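Local coordinates for regulatory protein SWI6 (Saccharomyces cerevisiae, PDB 2XFV) that serves as the shared regulatory subunit of the SBF and MBF transcription complexes, which drive cell-cycle-dependent gene expression in yeast, at residues L17-D22 against Q88-L93; P35-Y40 against Y67-N72. All coordinates share one frame; numbering follows the deposited sequence.

Contact 1: L17-D22 against Q88-L93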
loop_
_atom_site.group_PDB
_atom_site.type_symbol
_atom_site.label_atom_id
_atom_site.label_comp_id
_atom_site.label_asym_id
_atom_site.label_seq_id
_atom_site.Cartn_x
_atom_site.Cartn_y
_atom_site.Cartn_z
ATOM N N LEU A 17 5.720 9.718 -12.466
ATOM C CA LEU A 17 5.633 8.265 -12.373
ATOM C C LEU A 17 4.408 7.832 -13.166
ATOM O O LEU A 17 3.287 8.228 -12.841
ATOM C CB LEU A 17 5.572 7.756 -10.923
ATOM C CG LEU A 17 5.469 6.216 -10.861
ATOM C CD1 LEU A 17 6.597 5.528 -11.687
ATOM C CD2 LEU A 17 5.452 5.699 -9.416
ATOM N N THR A 18 4.634 7.047 -14.219
ATOM C CA THR A 18 3.548 6.531 -15.059
ATOM C C THR A 18 3.308 5.041 -14.795
ATOM O O THR A 18 4.232 4.224 -14.893
ATOM C CB THR A 18 3.857 6.727 -16.561
ATOM O OG1 THR A 18 4.047 8.119 -16.832
ATOM C CG2 THR A 18 2.709 6.204 -17.437
ATOM N N LEU A 19 2.073 4.691 -14.442
ATOM C CA LEU A 19 1.668 3.286 -14.396
ATOM C C LEU A 19 0.994 2.928 -15.720
ATOM O O LEU A 19 -0.048 3.477 -16.070
ATOM C CB LEU A 19 0.720 3.012 -13.224
ATOM C CG LEU A 19 1.254 3.422 -11.848
ATOM C CD1 LEU A 19 0.262 3.039 -10.732
ATOM C CD2 LEU A 19 2.629 2.793 -11.584
ATOM N N THR A 20 1.614 2.018 -16.458
ATOM C CA THR A 20 1.102 1.542 -17.739
ATOM C C THR A 20 0.763 0.064 -17.587
ATOM O O THR A 20 1.659 -0.755 -17.360
ATOM C CB THR A 20 2.160 1.729 -18.860
ATOM O OG1 THR A 20 2.487 3.123 -18.992
ATOM C CG2 THR A 20 1.637 1.207 -20.220
ATOM N N ARG A 21 -0.526 -0.272 -17.672
ATOM C CA ARG A 21 -0.989 -1.656 -17.489
ATOM C C ARG A 21 -1.455 -2.276 -18.818
ATOM O O ARG A 21 -2.143 -1.621 -19.597
ATOM C CB ARG A 21 -2.154 -1.698 -16.476
ATOM C CG ARG A 21 -2.428 -3.098 -15.877
ATOM C CD ARG A 21 -3.645 -3.107 -14.923
ATOM N NE ARG A 21 -4.886 -3.140 -15.689
ATOM C CZ ARG A 21 -5.632 -4.225 -15.878
ATOM N NH1 ARG A 21 -6.733 -4.147 -16.619
ATOM N NH2 ARG A 21 -5.287 -5.386 -15.333
ATOM N N ASP A 22 -1.082 -3.530 -19.065
ATOM C CA ASP A 22 -1.604 -4.297 -20.201
ATOM C C ASP A 22 -2.842 -5.051 -19.694
ATOM O O ASP A 22 -2.744 -5.845 -18.767
ATOM C CB ASP A 22 -0.545 -5.286 -20.708
ATOM C CG ASP A 22 -1.018 -6.111 -21.899
ATOM O OD1 ASP A 22 -2.124 -6.673 -21.853
ATOM O OD2 ASP A 22 -0.253 -6.237 -22.870
ATOM N N GLN A 88 3.779 -3.502 -4.161
ATOM C CA GLN A 88 4.911 -3.523 -3.239
ATOM C C GLN A 88 5.858 -2.343 -3.433
ATOM O O GLN A 88 6.316 -1.743 -2.450
ATOM C CB GLN A 88 5.693 -4.828 -3.389
ATOM C CG GLN A 88 5.040 -6.011 -2.726
ATOM C CD GLN A 88 5.832 -7.269 -2.956
ATOM O OE1 GLN A 88 6.294 -7.520 -4.068
ATOM N NE2 GLN A 88 6.008 -8.064 -1.905
ATOM N N LEU A 89 6.179 -2.031 -4.689
ATOM C CA LEU A 89 7.063 -0.896 -5.000
ATOM C C LEU A 89 6.436 0.453 -4.621
ATOM O O LEU A 89 7.114 1.327 -4.083
ATOM C CB LEU A 89 7.492 -0.903 -6.486
ATOM C CG LEU A 89 8.361 -2.093 -6.942
ATOM C CD1 LEU A 89 8.633 -2.058 -8.460
ATOM C CD2 LEU A 89 9.672 -2.165 -6.157
ATOM N N LEU A 90 5.151 0.637 -4.901
ATOM C CA LEU A 90 4.492 1.880 -4.501
ATOM C C LEU A 90 4.508 2.040 -2.984
ATOM O O LEU A 90 4.746 3.138 -2.460
ATOM C CB LEU A 90 3.053 1.925 -5.016
ATOM C CG LEU A 90 2.874 2.015 -6.527
ATOM C CD1 LEU A 90 1.388 1.869 -6.858
ATOM C CD2 LEU A 90 3.435 3.353 -7.043
ATOM N N ASN A 91 4.254 0.948 -2.272
ATOM C CA ASN A 91 4.317 0.979 -0.807
ATOM C C ASN A 91 5.722 1.326 -0.297
ATOM O O ASN A 91 5.884 2.187 0.591
ATOM C CB ASN A 91 3.847 -0.362 -0.219
ATOM C CG ASN A 91 3.761 -0.339 1.312
ATOM O OD1 ASN A 91 3.124 0.541 1.900
ATOM N ND2 ASN A 91 4.394 -1.316 1.957
ATOM N N MET A 92 6.731 0.646 -0.843
ATOM C CA MET A 92 8.127 0.874 -0.449
ATOM C C MET A 92 8.553 2.339 -0.652
ATOM O O MET A 92 9.267 2.914 0.179
ATOM C CB MET A 92 9.074 -0.039 -1.247
ATOM C CG MET A 92 10.538 0.055 -0.799
ATOM S SD MET A 92 11.663 -0.943 -1.799
ATOM C CE MET A 92 11.724 0.008 -3.317
ATOM N N LEU A 93 8.120 2.920 -1.765
ATOM C CA LEU A 93 8.458 4.300 -2.133
ATOM C C LEU A 93 7.525 5.347 -1.507
ATOM O O LEU A 93 7.685 6.551 -1.742
ATOM C CB LEU A 93 8.438 4.450 -3.658
ATOM C CG LEU A 93 9.388 3.549 -4.457
ATOM C CD1 LEU A 93 9.078 3.612 -5.963
ATOM C CD2 LEU A 93 10.845 3.900 -4.182
#
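Leu17 and Leu19 of strand 15-22 meet Leu90 of helix 83-92 in the hydrophobic interior of the Swi6 amino-terminal domain, where a helix packs over one side of a two-stranded antiparallel hairpin. Residues 17 and 19 stand two apart on the strand, so both CB atoms point toward the helix. Leu90 answers with its two methyls, one for each strand leucine: the fork spreads so that CD2 meets Leu17 and CD1 meets Leu19. The strand leucines reach it with different shapes. Leu17 has CG anti to the backbone N (chi1 180°) and drops CD2 to 3.9 Å from Leu90 CD2; the two side chains cross obliquely. Leu19 instead has CG beside its backbone N (chi1 -55°), and an extended second torsion (chi2 -177°) carries CD1 out to the helix. No hydrogen bond links the segments. Branched aliphatic chains suit this place because they fill a buried region without bringing in polar groups that would need partners. Backbone bonds from Leu17 to Arg7 and from Leu19 to Val5 tie the strand to 2-9. Phe99 also touches both strand leucines, and Leu95 touches Leu17. The second touch on Leu90 is looser than the first: Leu19 CD1 stops 4.2 Å from Leu90 CD1.

Contact 2: P35-Y40 against Y67-N72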
loop_
_atom_site.group_PDB
_atom_site.type_symbol
_atom_site.label_atom_id
_atom_site.label_comp_id
_atom_site.label_asym_id
_atom_site.label_seq_id
_atom_site.Cartn_x
_atom_site.Cartn_y
_atom_site.Cartn_z
ATOM N N PRO A 35 13.956 5.413 -12.993
ATOM C CA PRO A 35 14.619 6.621 -12.464
ATOM C C PRO A 35 14.403 6.845 -10.961
ATOM O O PRO A 35 15.362 7.133 -10.232
ATOM C CB PRO A 35 13.984 7.755 -13.284
ATOM C CG PRO A 35 13.671 7.104 -14.612
ATOM C CD PRO A 35 13.232 5.683 -14.254
ATOM N N ILE A 36 13.162 6.705 -10.503
ATOM C CA ILE A 36 12.849 6.863 -9.087
ATOM C C ILE A 36 13.472 5.758 -8.238
ATOM O O ILE A 36 13.957 6.008 -7.138
ATOM C CB ILE A 36 11.318 6.937 -8.861
ATOM C CG1 ILE A 36 10.797 8.312 -9.319
ATOM C CG2 ILE A 36 10.965 6.695 -7.400
ATOM C CD1 ILE A 36 9.282 8.377 -9.459
ATOM N N LEU A 37 13.465 4.534 -8.751
ATOM C CA LEU A 37 14.043 3.413 -8.009
ATOM C C LEU A 37 15.548 3.571 -7.808
ATOM O O LEU A 37 16.080 3.249 -6.738
ATOM C CB LEU A 37 13.726 2.080 -8.708
ATOM C CG LEU A 37 14.097 0.793 -7.955
ATOM C CD1 LEU A 37 13.432 0.731 -6.573
ATOM C CD2 LEU A 37 13.719 -0.448 -8.787
ATOM N N GLN A 38 16.240 4.046 -8.842
ATOM C CA GLN A 38 17.678 4.301 -8.744
ATOM C C GLN A 38 17.991 5.390 -7.708
ATOM O O GLN A 38 18.927 5.257 -6.898
ATOM C CB GLN A 38 18.252 4.684 -10.124
ATOM C CG GLN A 38 19.766 4.952 -10.132
ATOM C CD GLN A 38 20.592 3.705 -9.852
ATOM O OE1 GLN A 38 21.387 3.668 -8.907
ATOM N NE2 GLN A 38 20.406 2.675 -10.667
ATOM N N GLN A 39 17.214 6.471 -7.724
ATOM C CA GLN A 39 17.423 7.546 -6.756
ATOM C C GLN A 39 17.149 7.064 -5.330
ATOM O O GLN A 39 17.894 7.377 -4.401
ATOM C CB GLN A 39 16.555 8.769 -7.090
ATOM C CG GLN A 39 16.876 9.990 -6.238
ATOM C CD GLN A 39 18.289 10.497 -6.464
ATOM O OE1 GLN A 39 18.673 10.806 -7.590
ATOM N NE2 GLN A 39 19.068 10.585 -5.392
ATOM N N TYR A 40 16.075 6.305 -5.161
ATOM C CA TYR A 40 15.758 5.727 -3.859
ATOM C C TYR A 40 16.928 4.887 -3.353
ATOM O O TYR A 40 17.351 5.016 -2.193
ATOM C CB TYR A 40 14.504 4.868 -3.959
ATOM C CG TYR A 40 14.074 4.254 -2.650
ATOM C CD1 TYR A 40 13.513 5.040 -1.646
ATOM C CD2 TYR A 40 14.220 2.892 -2.415
ATOM C CE1 TYR A 40 13.106 4.478 -0.446
ATOM C CE2 TYR A 40 13.818 2.324 -1.209
ATOM C CZ TYR A 40 13.259 3.126 -0.233
ATOM O OH TYR A 40 12.856 2.579 0.966
ATOM N N TYR A 67 16.703 -5.542 -5.364
ATOM C CA TYR A 67 15.329 -5.468 -4.858
ATOM C C TYR A 67 14.532 -6.750 -5.098
ATOM O O TYR A 67 13.358 -6.832 -4.740
ATOM C CB TYR A 67 14.592 -4.252 -5.439
ATOM C CG TYR A 67 15.133 -2.943 -4.893
ATOM C CD1 TYR A 67 14.870 -2.559 -3.580
ATOM C CD2 TYR A 67 15.944 -2.120 -5.671
ATOM C CE1 TYR A 67 15.377 -1.379 -3.061
ATOM C CE2 TYR A 67 16.459 -0.924 -5.161
ATOM C CZ TYR A 67 16.170 -0.566 -3.852
ATOM O OH TYR A 67 16.673 0.601 -3.322
ATOM N N GLY A 68 15.178 -7.749 -5.695
ATOM C CA GLY A 68 14.545 -9.041 -5.919
ATOM C C GLY A 68 13.299 -8.940 -6.778
ATOM O O GLY A 68 12.260 -9.538 -6.482
ATOM N N ILE A 69 13.398 -8.170 -7.852
ATOM C CA ILE A 69 12.265 -7.956 -8.736
ATOM C C ILE A 69 12.324 -8.912 -9.932
ATOM O O ILE A 69 13.240 -8.828 -10.749
ATOM C CB ILE A 69 12.265 -6.503 -9.279
ATOM C CG1 ILE A 69 12.141 -5.500 -8.120
ATOM C CG2 ILE A 69 11.153 -6.317 -10.337
ATOM C CD1 ILE A 69 12.477 -4.061 -8.512
ATOM N N ALA A 70 11.354 -9.821 -10.035
ATOM C CA ALA A 70 11.236 -10.682 -11.219
ATOM C C ALA A 70 10.527 -9.910 -12.322
ATOM O O ALA A 70 9.711 -9.018 -12.030
ATOM C CB ALA A 70 10.444 -11.952 -10.882
ATOM N N VAL A 71 10.811 -10.253 -13.577
ATOM C CA VAL A 71 10.174 -9.584 -14.712
ATOM C C VAL A 71 9.588 -10.582 -15.702
ATOM O O VAL A 71 10.120 -11.686 -15.887
ATOM C CB VAL A 71 11.137 -8.603 -15.455
ATOM C CG1 VAL A 71 11.631 -7.490 -14.488
ATOM C CG2 VAL A 71 12.318 -9.355 -16.060
ATOM N N ASN A 72 8.466 -10.196 -16.303
ATOM C CA ASN A 72 7.921 -10.890 -17.453
ATOM C C ASN A 72 8.390 -10.182 -18.717
ATOM O O ASN A 72 8.637 -8.966 -18.714
ATOM C CB ASN A 72 6.393 -10.941 -17.402
ATOM C CG ASN A 72 5.890 -11.915 -16.348
ATOM O OD1 ASN A 72 5.841 -13.131 -16.572
ATOM N ND2 ASN A 72 5.539 -11.393 -15.201
#
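The ring of Tyr67 carries Leu37 over one face and meets the ring of Tyr40 obliquely through its hydroxyl. Leu37 CD1 stands 4.0 Å from the centroid of the Tyr67 ring, 21° off the normal, a CH-pi contact shifted toward the rim, so that Tyr67 CE2 is its closest ring atom at 3.7 Å. The two side chains run past each other in opposite directions. Tyr67 OH passes 3.5 Å from Tyr40 CD2; this is a van der Waals touch. In Leu37 a chi1 of -172° sets CG anti to the backbone N, and from there the two methyls diverge: CD1 goes to the tyrosine, while CD2 meets Ile69 CD1 tip to tip at 3.8 Å. Leucine fits because one branched chain can serve two neighbours, and tyrosine fits because a broad face packs against the methyl while the ring's far end extends to Tyr40. With an alanine in place of Tyr67, Leu37 CD1 would probably lose its aromatic cover, and Tyr40 CD2 would be left without the hydroxyl it packs against. From helix 83-92, Met92 touches Tyr67 and Leu89 touches Ile69. Ile69, buried and beta-branched, also rests on Leu64 of the preceding helix. Between Tyr67 and Ile69 the chain leaves the helix at Gly68, whose positive phi (60°) is one that glycine adopts readily. Two bonds back into the last turn of helix 57-67 make this a Schellman motif, the characteristic C-terminal cap of a helix, here leading into the loop that packs on helix 34-43.

How the contacts relate
Contact 1 is buried, and contact 2 adjoins it nearer the surface, with centres 10 Å apart. Along the chain, contact 2 is nested inside the loop that contact 1 closes. Segment 88-93 joins them: Leu90 meets the strand, and the side chains of Met92 and Leu93 touch helix 34-43. Leu93 CD2 lies 3.6 Å from Tyr40 CG, and Met92 CE lies 3.7 Å from Leu37 CD1. Leu93 CD1 also approaches Ile36 CG2, at 3.9 Å. Calcium ions lie about 12 Å from the Leu17 side chain and about 10 Å from that of Ile69. A glycerol, probably from the crystallisation liquor, sits about 4 Å from the Tyr67 side chain and is hydrogen-bonded to Tyr67 O.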